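Local coordinates for glutathione S-transferase (Acinetobacter baumannii, PDB 4MP4), which probably catalyses the conjugation of glutathione, through its thiol, to electrophilic substrates, at residues Q15-Y20 and V123-P128; L172-L177 and K189-Q194; E142-V147 and A168-M173; A76-L81 and T88-K93. All coordinates share one frame; numbering follows the deposited sequence.

Contact 1. Residues Q15-Y20 and V123-P128; sequences QFLSPY and VIFIQP
F16 meets V123-P128 through its backbone. Its carbonyl O lies 4.2 Å from CE2 of F125, approaching that ring obliquely. The F16 side chain leads the other way, to W204 and to L207, R208 and A211 of helix 199-215. Its positive phi of 56° is a left-handed helical conformation.

L17 has the largest share of the contact, and one methyl does the work. L17 CD2 is 4.1 Å from F125 CD2, and the same L17 CD2 is 4.0 Å from I126 CD1. The L17 and F125 side chains run past each other, pointing opposite ways, while L17 crosses I126 at about a right angle. These are apolar van der Waals contacts, and no hydrogen bond crosses between the segments. The F125 ring also has I124 CG2 over the centre of one face. L17 N is hydrogen-bonded to D13 and L17 O to T121 OG1.

This turn joins strand 8-13 to helix 19-30 of the thioredoxin-like N-terminal domain. Helix 122-125 belongs to the all-helical C-terminal domain. The contact therefore crosses the domain boundary, where glutathione transferases have their active-site cleft. A sulfate ion lies about 4 Å from the F125 side chain.

S18 is the N-cap of helix 19-30. With chi1 at 170°, its OG accepts a weak hydrogen bond of 3.3 Å from Y20 N and another bond from A21 N.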
loop_
_atom_site.group_PDB
_atom_site.type_symbol
_atom_site.label_atom_id
_atom_site.label_comp_id
_atom_site.label_asym_id
_atom_site.label_seq_id
_atom_site.Cartn_x
_atom_site.Cartn_y
_atom_site.Cartn_z
ATOM N N GLN A 15 -15.598 3.196 16.609
ATOM C CA GLN A 15 -14.873 3.978 17.593
ATOM C C GLN A 15 -13.987 5.043 16.962
ATOM O O GLN A 15 -13.267 5.732 17.668
ATOM C CB GLN A 15 -14.038 3.073 18.493
ATOM C CG GLN A 15 -14.752 2.530 19.717
ATOM C CD GLN A 15 -13.917 1.479 20.403
ATOM O OE1 GLN A 15 -13.349 1.716 21.476
ATOM N NE2 GLN A 15 -13.799 0.314 19.764
ATOM N N PHE A 16 -14.036 5.160 15.638
ATOM C CA PHE A 16 -13.267 6.169 14.902
ATOM C C PHE A 16 -11.763 6.127 15.169
ATOM O O PHE A 16 -11.106 7.159 15.145
ATOM C CB PHE A 16 -13.786 7.568 15.220
ATOM C CG PHE A 16 -15.105 7.877 14.599
ATOM C CD1 PHE A 16 -16.268 7.234 15.038
ATOM C CD2 PHE A 16 -15.196 8.812 13.576
ATOM C CE1 PHE A 16 -17.500 7.507 14.460
ATOM C CE2 PHE A 16 -16.432 9.105 12.997
ATOM C CZ PHE A 16 -17.585 8.447 13.439
ATOM N N LEU A 17 -11.229 4.937 15.421
ATOM C CA LEU A 17 -9.813 4.763 15.720
ATOM C C LEU A 17 -8.976 4.539 14.468
ATOM O O LEU A 17 -7.754 4.597 14.525
ATOM C CB LEU A 17 -9.604 3.567 16.652
ATOM C CG LEU A 17 -10.253 3.598 18.037
ATOM C CD1 LEU A 17 -9.812 2.395 18.822
ATOM C CD2 LEU A 17 -9.901 4.889 18.786
ATOM N N SER A 18 -9.629 4.270 13.345
ATOM C CA SER A 18 -8.922 3.928 12.120
ATOM C C SER A 18 -8.149 5.102 11.529
ATOM O O SER A 18 -8.718 6.154 11.267
ATOM C CB SER A 18 -9.898 3.392 11.071
ATOM O OG SER A 18 -9.256 3.273 9.816
ATOM N N PRO A 19 -6.843 4.918 11.298
ATOM C CA PRO A 19 -6.040 5.977 10.678
ATOM C C PRO A 19 -6.338 6.127 9.167
ATOM O O PRO A 19 -6.166 7.213 8.610
ATOM C CB PRO A 19 -4.604 5.493 10.911
ATOM C CG PRO A 19 -4.742 3.974 10.901
ATOM C CD PRO A 19 -6.052 3.706 11.594
ATOM N N TYR A 20 -6.784 5.057 8.515
ATOM C CA TYR A 20 -7.081 5.130 7.080
ATOM C C TYR A 20 -8.461 5.725 6.800
ATOM O O TYR A 20 -8.626 6.433 5.816
ATOM C CB TYR A 20 -6.872 3.763 6.410
ATOM C CG TYR A 20 -5.608 3.145 6.936
ATOM C CD1 TYR A 20 -4.368 3.722 6.667
ATOM C CD2 TYR A 20 -5.653 2.037 7.768
ATOM C CE1 TYR A 20 -3.210 3.192 7.197
ATOM C CE2 TYR A 20 -4.500 1.499 8.302
ATOM C CZ TYR A 20 -3.284 2.078 8.014
ATOM O OH TYR A 20 -2.147 1.548 8.558
ATOM N N VAL A 123 -3.640 5.262 21.654
ATOM C CA VAL A 123 -2.773 6.156 22.424
ATOM C C VAL A 123 -3.000 7.639 22.095
ATOM O O VAL A 123 -2.845 8.504 22.971
ATOM C CB VAL A 123 -1.274 5.770 22.322
ATOM C CG1 VAL A 123 -1.116 4.268 22.504
ATOM C CG2 VAL A 123 -0.664 6.221 21.006
ATOM N N ILE A 124 -3.415 7.921 20.857
ATOM C CA ILE A 124 -3.754 9.284 20.438
ATOM C C ILE A 124 -5.122 9.720 20.969
ATOM O O ILE A 124 -5.296 10.860 21.393
ATOM C CB ILE A 124 -3.762 9.423 18.886
ATOM C CG1 ILE A 124 -2.389 9.092 18.301
ATOM C CG2 ILE A 124 -4.248 10.810 18.447
ATOM C CD1 ILE A 124 -2.401 8.933 16.797
ATOM N N PHE A 125 -6.087 8.808 20.959
ATOM C CA PHE A 125 -7.478 9.182 21.229
ATOM C C PHE A 125 -8.019 8.784 22.604
ATOM O O PHE A 125 -9.041 9.304 23.033
ATOM C CB PHE A 125 -8.409 8.605 20.146
ATOM C CG PHE A 125 -8.107 9.093 18.747
ATOM C CD1 PHE A 125 -8.249 10.430 18.415
ATOM C CD2 PHE A 125 -7.701 8.207 17.758
ATOM C CE1 PHE A 125 -7.977 10.879 17.117
ATOM C CE2 PHE A 125 -7.433 8.646 16.464
ATOM C CZ PHE A 125 -7.581 9.977 16.142
ATOM N N ILE A 126 -7.362 7.856 23.294
ATOM C CA ILE A 126 -7.915 7.354 24.555
ATOM C C ILE A 126 -6.971 7.520 25.763
ATOM O O ILE A 126 -7.275 8.237 26.696
ATOM C CB ILE A 126 -8.402 5.906 24.385
ATOM C CG1 ILE A 126 -9.335 5.842 23.167
ATOM C CG2 ILE A 126 -9.134 5.462 25.610
ATOM C CD1 ILE A 126 -9.835 4.481 22.799
ATOM N N GLN A 127 -5.816 6.879 25.730
ATOM C CA GLN A 127 -4.857 6.985 26.823
ATOM C C GLN A 127 -3.540 6.371 26.385
ATOM O O GLN A 127 -3.521 5.474 25.552
ATOM C CB GLN A 127 -5.367 6.272 28.071
ATOM C CG GLN A 127 -5.881 4.886 27.793
ATOM C CD GLN A 127 -5.837 3.996 29.006
ATOM O OE1 GLN A 127 -5.020 4.189 29.900
ATOM N NE2 GLN A 127 -6.709 3.007 29.039
ATOM N N PRO A 128 -2.428 6.860 26.940
ATOM C CA PRO A 128 -1.114 6.340 26.552
ATOM C C PRO A 128 -0.907 4.884 26.975
ATOM O O PRO A 128 -1.661 4.363 27.801
ATOM C CB PRO A 128 -0.140 7.246 27.304
ATOM C CG PRO A 128 -0.914 8.462 27.625
ATOM C CD PRO A 128 -2.318 7.995 27.866
#

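Contact 2. Residues L172-L177 and K189-Q194; sequences LMLQRL and KNYALQ
L174 overlaps the rim of the Y191 ring. Its CD1 comes to 4.0 Å from Y191 CD2, at the ring edge and near the ring plane. The two side chains cross at about a right angle, so the methyl abuts the edge and does not lie over a face. Y191 has CG anti to its backbone N (chi1 171°), and this torsion swings the ring toward helix 165-178.

The second meeting point is closer to the backbones. L174 CB lies 4.2 Å from A192 CB. Because A192 has only a methyl here, the helices come near: the CA atoms of L174 and A192 are 6.6 Å apart.

Helices 165-178 and 186-196 both belong to the helical C-terminal domain of the glutathione transferase fold. Helix 165-178 is buried in it, with M173 and L177 packed against helix 113-118.

The polar end of Y191 is held by D167, whose OD1 is hydrogen-bonded to Y191 OH. D167 lies near the start of helix 165-178, where glutathione transferases commonly have an aspartate in an N-capping box. No hydrogen bond spans the two segments themselves. They are joined by shape and apolar packing, and the buried phenol has its polar need met by the aspartate.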
loop_
_atom_site.group_PDB
_atom_site.type_symbol
_atom_site.label_atom_id
_atom_site.label_comp_id
_atom_site.label_asym_id
_atom_site.label_seq_id
_atom_site.Cartn_x
_atom_site.Cartn_y
_atom_site.Cartn_z
ATOM N N LEU A 172 -0.219 12.006 11.848
ATOM C CA LEU A 172 -0.888 10.993 12.657
ATOM C C LEU A 172 0.143 9.977 13.148
ATOM O O LEU A 172 0.133 9.583 14.312
ATOM C CB LEU A 172 -2.050 10.319 11.913
ATOM C CG LEU A 172 -2.741 9.223 12.738
ATOM C CD1 LEU A 172 -4.241 9.160 12.421
ATOM C CD2 LEU A 172 -2.051 7.808 12.590
ATOM N N MET A 173 1.036 9.575 12.254
ATOM C CA MET A 173 2.109 8.642 12.596
ATOM C C MET A 173 2.953 9.194 13.720
ATOM O O MET A 173 3.233 8.486 14.686
ATOM C CB MET A 173 2.990 8.346 11.381
ATOM C CG MET A 173 3.929 7.179 11.587
ATOM S SD MET A 173 3.133 5.579 11.942
ATOM C CE MET A 173 2.730 4.967 10.315
ATOM N N LEU A 174 3.348 10.458 13.605
ATOM C CA LEU A 174 4.152 11.087 14.653
ATOM C C LEU A 174 3.378 11.214 15.974
ATOM O O LEU A 174 3.952 11.090 17.057
ATOM C CB LEU A 174 4.674 12.451 14.192
ATOM C CG LEU A 174 5.784 12.469 13.140
ATOM C CD1 LEU A 174 5.929 13.861 12.541
ATOM C CD2 LEU A 174 7.081 12.050 13.776
ATOM N N GLN A 175 2.068 11.434 15.866
ATOM C CA GLN A 175 1.205 11.611 17.016
ATOM C C GLN A 175 1.120 10.347 17.861
ATOM O O GLN A 175 0.901 10.423 19.069
ATOM C CB GLN A 175 -0.192 12.074 16.585
ATOM C CG GLN A 175 -0.311 13.601 16.349
ATOM C CD GLN A 175 -0.295 14.415 17.648
ATOM O OE1 GLN A 175 0.575 14.238 18.499
ATOM N NE2 GLN A 175 -1.266 15.299 17.802
ATOM N N ARG A 176 1.312 9.195 17.227
ATOM C CA ARG A 176 1.342 7.919 17.934
ATOM C C ARG A 176 2.435 7.960 18.986
ATOM O O ARG A 176 2.318 7.368 20.053
ATOM C CB ARG A 176 1.604 6.746 16.965
ATOM C CG ARG A 176 0.601 6.641 15.847
ATOM C CD ARG A 176 0.979 5.588 14.796
ATOM N NE ARG A 176 0.263 4.366 15.108
ATOM C CZ ARG A 176 -0.659 3.813 14.342
ATOM N NH1 ARG A 176 -0.945 4.333 13.167
ATOM N NH2 ARG A 176 -1.265 2.714 14.752
ATOM N N LEU A 177 3.496 8.689 18.684
ATOM C CA LEU A 177 4.627 8.798 19.585
ATOM C C LEU A 177 4.452 9.969 20.545
ATOM O O LEU A 177 4.645 9.844 21.759
ATOM C CB LEU A 177 5.892 8.986 18.761
ATOM C CG LEU A 177 6.398 7.740 18.048
ATOM C CD1 LEU A 177 7.466 8.118 17.032
ATOM C CD2 LEU A 177 6.952 6.756 19.084
ATOM N N LYS A 189 7.522 17.903 16.612
ATOM C CA LYS A 189 6.304 18.200 17.369
ATOM C C LYS A 189 5.614 19.416 16.766
ATOM O O LYS A 189 4.409 19.401 16.515
ATOM C CB LYS A 189 6.606 18.456 18.842
ATOM C CG LYS A 189 6.899 17.188 19.630
ATOM C CD LYS A 189 7.214 17.514 21.072
ATOM C CE LYS A 189 7.688 16.302 21.842
ATOM N NZ LYS A 189 8.111 16.696 23.221
ATOM N N ASN A 190 6.388 20.465 16.523
ATOM C CA ASN A 190 5.865 21.662 15.873
ATOM C C ASN A 190 5.161 21.345 14.550
ATOM O O ASN A 190 4.046 21.812 14.321
ATOM C CB ASN A 190 6.973 22.703 15.664
ATOM C CG ASN A 190 7.411 23.353 16.966
ATOM O OD1 ASN A 190 6.644 23.434 17.934
ATOM N ND2 ASN A 190 8.654 23.829 16.997
ATOM N N TYR A 191 5.811 20.543 13.700
ATOM C CA TYR A 191 5.217 20.098 12.442
ATOM C C TYR A 191 3.913 19.353 12.674
ATOM O O TYR A 191 2.888 19.665 12.073
ATOM C CB TYR A 191 6.167 19.170 11.675
ATOM C CG TYR A 191 5.505 18.524 10.468
ATOM C CD1 TYR A 191 5.238 19.264 9.319
ATOM C CD2 TYR A 191 5.147 17.181 10.481
ATOM C CE1 TYR A 191 4.631 18.690 8.223
ATOM C CE2 TYR A 191 4.548 16.589 9.386
ATOM C CZ TYR A 191 4.281 17.350 8.255
ATOM O OH TYR A 191 3.666 16.780 7.156
ATOM N N ALA A 192 3.962 18.359 13.548
ATOM C CA ALA A 192 2.794 17.530 13.806
ATOM C C ALA A 192 1.644 18.339 14.410
ATOM O O ALA A 192 0.514 18.203 13.978
ATOM C CB ALA A 192 3.169 16.376 14.706
ATOM N N LEU A 193 1.940 19.197 15.391
ATOM C CA LEU A 193 0.897 19.976 16.057
ATOM C C LEU A 193 0.192 20.887 15.074
ATOM O O LEU A 193 -1.027 21.000 15.068
ATOM C CB LEU A 193 1.463 20.810 17.218
ATOM C CG LEU A 193 0.568 21.999 17.637
ATOM C CD1 LEU A 193 -0.750 21.561 18.316
ATOM C CD2 LEU A 193 1.317 23.027 18.504
ATOM N N GLN A 194 0.979 21.541 14.239
ATOM C CA GLN A 194 0.423 22.407 13.230
ATOM C C GLN A 194 -0.439 21.608 12.259
ATOM O O GLN A 194 -1.534 22.034 11.892
ATOM C CB GLN A 194 1.533 23.151 12.493
ATOM C CG GLN A 194 1.040 23.801 11.228
ATOM C CD GLN A 194 2.076 24.683 10.563
ATOM O OE1 GLN A 194 1.832 25.224 9.486
ATOM N NE2 GLN A 194 3.235 24.840 11.203
#

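Contact 3. Residues E142-V147 and A168-M173; sequences EKLFFV and AELALM
Between the two segments the contacts are apolar, and L144 makes all those of its segment. Its two methyls divide the work. L144 CD1 meets L170 CD1 at 3.7 Å. L144 CD2 meets M173 CG at 3.7 Å, and L144 CD1 is also 3.9 Å from that M173 CG. The fork of the leucine thus grips the methylene of M173. L144 points its CG anti to the backbone N (chi1 174°), and it lies at a slant to both L170 and M173. M173 bends at chi2 and chi3, and it further packs on L108 and L112. V147 packs on W107 of helix 95-110.

L144 also touches L174 and L177. Together with L170 and M173 these occupy positions i, i+3, i+4 and i+7 of helix 165-178, so L144 is a knob in a four-residue hole, as in knobs-into-holes packing. This joins helix 135-151 to helix 165-178 within the helical C-terminal domain.

Polar interactions lie around this core and go to other partners. K143 NZ forms a salt bridge with D111 OD2. E169 OE2 is hydrogen-bonded to Q105 NE2 of helix 95-110.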
loop_
_atom_site.group_PDB
_atom_site.type_symbol
_atom_site.label_atom_id
_atom_site.label_comp_id
_atom_site.label_asym_id
_atom_site.label_seq_id
_atom_site.Cartn_x
_atom_site.Cartn_y
_atom_site.Cartn_z
ATOM N N GLU A 142 12.940 5.708 15.016
ATOM C CA GLU A 142 14.125 6.409 14.522
ATOM C C GLU A 142 14.130 6.542 13.003
ATOM O O GLU A 142 14.537 7.574 12.449
ATOM C CB GLU A 142 15.406 5.703 14.987
ATOM C CG GLU A 142 15.826 6.083 16.391
ATOM C CD GLU A 142 16.153 7.568 16.518
ATOM O OE1 GLU A 142 16.528 8.199 15.495
ATOM O OE2 GLU A 142 16.031 8.104 17.640
ATOM N N LYS A 143 13.681 5.482 12.337
ATOM C CA LYS A 143 13.578 5.477 10.894
ATOM C C LYS A 143 12.551 6.514 10.439
ATOM O O LYS A 143 12.760 7.211 9.455
ATOM C CB LYS A 143 13.218 4.080 10.418
ATOM C CG LYS A 143 13.468 3.854 8.961
ATOM C CD LYS A 143 13.268 2.388 8.648
ATOM C CE LYS A 143 12.987 2.164 7.170
ATOM N NZ LYS A 143 12.133 0.960 6.991
ATOM N N LEU A 144 11.455 6.618 11.182
ATOM C CA LEU A 144 10.445 7.637 10.962
ATOM C C LEU A 144 11.029 9.036 11.145
ATOM O O LEU A 144 10.799 9.922 10.320
ATOM C CB LEU A 144 9.254 7.434 11.925
ATOM C CG LEU A 144 8.164 8.517 11.926
ATOM C CD1 LEU A 144 7.455 8.574 10.564
ATOM C CD2 LEU A 144 7.143 8.328 13.047
ATOM N N PHE A 145 11.769 9.238 12.230
ATOM C CA PHE A 145 12.374 10.541 12.496
ATOM C C PHE A 145 13.377 10.893 11.398
ATOM O O PHE A 145 13.458 12.040 10.956
ATOM C CB PHE A 145 13.105 10.564 13.842
ATOM C CG PHE A 145 12.222 10.328 15.038
ATOM C CD1 PHE A 145 10.881 10.666 15.012
ATOM C CD2 PHE A 145 12.756 9.775 16.207
ATOM C CE1 PHE A 145 10.075 10.446 16.122
ATOM C CE2 PHE A 145 11.965 9.555 17.315
ATOM C CZ PHE A 145 10.624 9.894 17.279
ATOM N N PHE A 146 14.165 9.905 10.985
ATOM C CA PHE A 146 15.169 10.125 9.954
ATOM C C PHE A 146 14.517 10.643 8.679
ATOM O O PHE A 146 14.870 11.712 8.181
ATOM C CB PHE A 146 15.962 8.843 9.672
ATOM C CG PHE A 146 16.928 8.970 8.523
ATOM C CD1 PHE A 146 18.217 9.451 8.730
ATOM C CD2 PHE A 146 16.547 8.616 7.230
ATOM C CE1 PHE A 146 19.103 9.573 7.669
ATOM C CE2 PHE A 146 17.428 8.733 6.162
ATOM C CZ PHE A 146 18.705 9.211 6.384
ATOM N N VAL A 147 13.538 9.895 8.182
ATOM C CA VAL A 147 12.810 10.239 6.962
ATOM C C VAL A 147 12.067 11.577 7.029
ATOM O O VAL A 147 12.136 12.376 6.103
ATOM C CB VAL A 147 11.830 9.109 6.572
ATOM C CG1 VAL A 147 11.016 9.495 5.326
ATOM C CG2 VAL A 147 12.596 7.802 6.342
ATOM N N ALA A 168 -1.084 14.922 6.536
ATOM C CA ALA A 168 -2.022 14.440 7.538
ATOM C C ALA A 168 -1.640 13.017 7.985
ATOM O O ALA A 168 -1.797 12.659 9.162
ATOM C CB ALA A 168 -3.459 14.503 7.015
ATOM N N GLU A 169 -1.108 12.230 7.053
ATOM C CA GLU A 169 -0.742 10.842 7.337
ATOM C C GLU A 169 0.521 10.771 8.201
ATOM O O GLU A 169 0.617 9.940 9.106
ATOM C CB GLU A 169 -0.541 10.044 6.042
ATOM C CG GLU A 169 -1.769 9.941 5.148
ATOM C CD GLU A 169 -1.431 9.458 3.723
ATOM O OE1 GLU A 169 -0.240 9.448 3.368
ATOM O OE2 GLU A 169 -2.348 9.092 2.959
ATOM N N LEU A 170 1.489 11.644 7.913
ATOM C CA LEU A 170 2.739 11.679 8.657
ATOM C C LEU A 170 2.495 12.194 10.069
ATOM O O LEU A 170 2.986 11.617 11.036
ATOM C CB LEU A 170 3.776 12.562 7.947
ATOM C CG LEU A 170 5.145 12.702 8.633
ATOM C CD1 LEU A 170 5.889 11.361 8.696
ATOM C CD2 LEU A 170 5.999 13.732 7.921
ATOM N N ALA A 171 1.733 13.276 10.183
ATOM C CA ALA A 171 1.384 13.815 11.495
ATOM C C ALA A 171 0.737 12.760 12.387
ATOM O O ALA A 171 1.098 12.639 13.552
ATOM C CB ALA A 171 0.481 15.038 11.377
ATOM N N LEU A 172 -0.219 12.006 11.848
ATOM C CA LEU A 172 -0.888 10.993 12.657
ATOM C C LEU A 172 0.143 9.977 13.148
ATOM O O LEU A 172 0.133 9.583 14.312
ATOM C CB LEU A 172 -2.050 10.319 11.913
ATOM C CG LEU A 172 -2.741 9.223 12.738
ATOM C CD1 LEU A 172 -4.241 9.160 12.421
ATOM C CD2 LEU A 172 -2.051 7.808 12.590
ATOM N N MET A 173 1.036 9.575 12.254
ATOM C CA MET A 173 2.109 8.642 12.596
ATOM C C MET A 173 2.953 9.194 13.720
ATOM O O MET A 173 3.233 8.486 14.686
ATOM C CB MET A 173 2.990 8.346 11.381
ATOM C CG MET A 173 3.929 7.179 11.587
ATOM S SD MET A 173 3.133 5.579 11.942
ATOM C CE MET A 173 2.730 4.967 10.315
#

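Contact 4. Residues A76-L81 and T88-K93; sequences AILEYL and TAIYPK
Segment A76-L81 is helical, and T88-K93 is an irregular chain that passes beside it. The nearest CA pairs are L78 with I90, 8.7 Å apart, and E79 with Y91, 9.5 Å apart. Side chains bridge this distance without any hydrogen bond between the segments.

L78 meets both I90 and Y91, each at about a right angle. L78 CD2 is 3.6 Å from I90 CD1. I90 reaches it with CG1 in the crowded position between backbone N and carbonyl carbon (chi1 61°). The other methyl, L78 CD1, lies 3.7 Å from Y91 OH in van der Waals packing. E79 flanks the same ring: its OE2 is 3.9 Å from Y91 CE2, in an oblique approach with carboxylate and ring planes 35° apart.

T88-K93 leads from helix 74-84 of the N-terminal domain to helix 95-110 of the C-terminal domain, so this is packing at the interdomain linker. I90 N is hydrogen-bonded to E82 OE1, and R102 of the second subunit packs on A76 and E79.

E79 OE2 forms a salt bridge with R102 of its own chain, which would favour the charged form of the buried carboxylate. Y91 OH packs against L78 and is hydrogen-bonded to Q105 NE2 of helix 95-110, while the E79 carboxylate lies by the ring at CE2.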
loop_
_atom_site.group_PDB
_atom_site.type_symbol
_atom_site.label_atom_id
_atom_site.label_comp_id
_atom_site.label_asym_id
_atom_site.label_seq_id
_atom_site.Cartn_x
_atom_site.Cartn_y
_atom_site.Cartn_z
ATOM N N ALA A 76 -6.187 3.402 -2.575
ATOM C CA ALA A 76 -7.029 3.165 -3.734
ATOM C C ALA A 76 -8.143 4.196 -3.763
ATOM O O ALA A 76 -8.409 4.800 -4.802
ATOM C CB ALA A 76 -7.616 1.764 -3.688
ATOM N N ILE A 77 -8.800 4.390 -2.618
ATOM C CA ILE A 77 -9.915 5.323 -2.535
ATOM C C ILE A 77 -9.472 6.740 -2.887
ATOM O O ILE A 77 -10.133 7.417 -3.681
ATOM C CB ILE A 77 -10.605 5.286 -1.146
ATOM C CG1 ILE A 77 -11.396 3.980 -0.985
ATOM C CG2 ILE A 77 -11.543 6.471 -0.973
ATOM C CD1 ILE A 77 -11.836 3.691 0.431
ATOM N N LEU A 78 -8.341 7.168 -2.327
ATOM C CA LEU A 78 -7.806 8.500 -2.617
ATOM C C LEU A 78 -7.514 8.693 -4.111
ATOM O O LEU A 78 -7.950 9.681 -4.722
ATOM C CB LEU A 78 -6.549 8.791 -1.777
ATOM C CG LEU A 78 -6.794 9.023 -0.288
ATOM C CD1 LEU A 78 -5.522 8.882 0.520
ATOM C CD2 LEU A 78 -7.417 10.391 -0.079
ATOM N N GLU A 79 -6.790 7.735 -4.686
ATOM C CA GLU A 79 -6.449 7.751 -6.101
ATOM C C GLU A 79 -7.714 7.907 -6.955
ATOM O O GLU A 79 -7.750 8.659 -7.939
ATOM C CB GLU A 79 -5.698 6.467 -6.460
ATOM C CG GLU A 79 -4.453 6.681 -7.298
ATOM C CD GLU A 79 -3.268 7.157 -6.487
ATOM O OE1 GLU A 79 -2.540 6.297 -5.955
ATOM O OE2 GLU A 79 -3.047 8.383 -6.393
ATOM N N TYR A 80 -8.763 7.213 -6.536
ATOM C CA TYR A 80 -10.046 7.234 -7.221
ATOM C C TYR A 80 -10.703 8.611 -7.137
ATOM O O TYR A 80 -11.330 9.079 -8.088
ATOM C CB TYR A 80 -10.930 6.157 -6.600
ATOM C CG TYR A 80 -12.341 6.163 -7.052
ATOM C CD1 TYR A 80 -12.664 5.850 -8.361
ATOM C CD2 TYR A 80 -13.360 6.465 -6.176
ATOM C CE1 TYR A 80 -13.962 5.850 -8.789
ATOM C CE2 TYR A 80 -14.673 6.469 -6.597
ATOM C CZ TYR A 80 -14.967 6.161 -7.904
ATOM O OH TYR A 80 -16.274 6.160 -8.334
ATOM N N LEU A 81 -10.534 9.266 -5.996
ATOM C CA LEU A 81 -11.064 10.601 -5.786
ATOM C C LEU A 81 -10.318 11.646 -6.621
ATOM O O LEU A 81 -10.930 12.586 -7.141
ATOM C CB LEU A 81 -11.012 10.963 -4.293
ATOM C CG LEU A 81 -12.019 10.261 -3.362
ATOM C CD1 LEU A 81 -11.965 10.834 -1.935
ATOM C CD2 LEU A 81 -13.434 10.340 -3.919
ATOM N N THR A 88 -8.753 19.543 -7.918
ATOM C CA THR A 88 -8.544 19.787 -6.499
ATOM C C THR A 88 -7.615 18.714 -5.959
ATOM O O THR A 88 -7.999 17.892 -5.121
ATOM C CB THR A 88 -9.851 19.767 -5.709
ATOM O OG1 THR A 88 -10.537 18.529 -5.951
ATOM C CG2 THR A 88 -10.722 20.941 -6.123
ATOM N N ALA A 89 -6.384 18.734 -6.453
ATOM C CA ALA A 89 -5.423 17.702 -6.132
ATOM C C ALA A 89 -5.047 17.763 -4.654
ATOM O O ALA A 89 -4.924 18.844 -4.075
ATOM C CB ALA A 89 -4.190 17.838 -7.019
ATOM N N ILE A 90 -4.885 16.594 -4.045
ATOM C CA ILE A 90 -4.410 16.512 -2.667
ATOM C C ILE A 90 -3.069 15.781 -2.637
ATOM O O ILE A 90 -2.646 15.297 -1.602
ATOM C CB ILE A 90 -5.435 15.839 -1.734
ATOM C CG1 ILE A 90 -5.729 14.415 -2.184
ATOM C CG2 ILE A 90 -6.740 16.645 -1.689
ATOM C CD1 ILE A 90 -6.808 13.750 -1.370
ATOM N N TYR A 91 -2.434 15.714 -3.809
ATOM C CA TYR A 91 -1.043 15.310 -3.985
ATOM C C TYR A 91 -0.338 16.443 -4.732
ATOM O O TYR A 91 -0.988 17.218 -5.419
ATOM C CB TYR A 91 -0.947 14.015 -4.804
ATOM C CG TYR A 91 -1.445 12.808 -4.064
ATOM C CD1 TYR A 91 -0.669 12.201 -3.080
ATOM C CD2 TYR A 91 -2.700 12.287 -4.319
ATOM C CE1 TYR A 91 -1.126 11.102 -2.384
ATOM C CE2 TYR A 91 -3.165 11.179 -3.623
ATOM C CZ TYR A 91 -2.367 10.593 -2.660
ATOM O OH TYR A 91 -2.822 9.505 -1.969
ATOM N N PRO A 92 0.995 16.537 -4.605
ATOM C CA PRO A 92 1.722 17.633 -5.257
ATOM C C PRO A 92 1.517 17.586 -6.775
ATOM O O PRO A 92 1.188 16.517 -7.309
ATOM C CB PRO A 92 3.185 17.333 -4.908
ATOM C CG PRO A 92 3.117 16.437 -3.699
ATOM C CD PRO A 92 1.901 15.611 -3.897
ATOM N N LYS A 93 1.687 18.716 -7.465
ATOM C CA LYS A 93 1.452 18.720 -8.909
ATOM C C LYS A 93 2.667 18.254 -9.727
ATOM O O LYS A 93 2.502 17.611 -10.748
ATOM C CB LYS A 93 0.870 20.050 -9.422
ATOM C CG LYS A 93 1.809 21.230 -9.357
ATOM C CD LYS A 93 1.143 22.506 -9.853
ATOM C CE LYS A 93 1.900 23.744 -9.367
ATOM N NZ LYS A 93 1.993 23.801 -7.872
#

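How the contacts relate
Contact 4 is nested inside the long loop that contact 1 closes; contact 3 follows, and contact 2 begins on the residues where contact 3 ends. Contacts 2 and 3 share helix 165-178, with centres 8 Å apart, and build the interior of the C-terminal domain. Contact 1 touches both: I124 packs on the backbone of this helix, and the centres of contacts 1 and 2 are 14 Å apart. Contacts 1 and 4 have centres 24 Å apart, on opposite sides of the chain's centre. Contact 1 joins the two domains where the family has its active-site cleft, and contact 4 packs the linker between them. E169 touches L78, linking contacts 3 and 4.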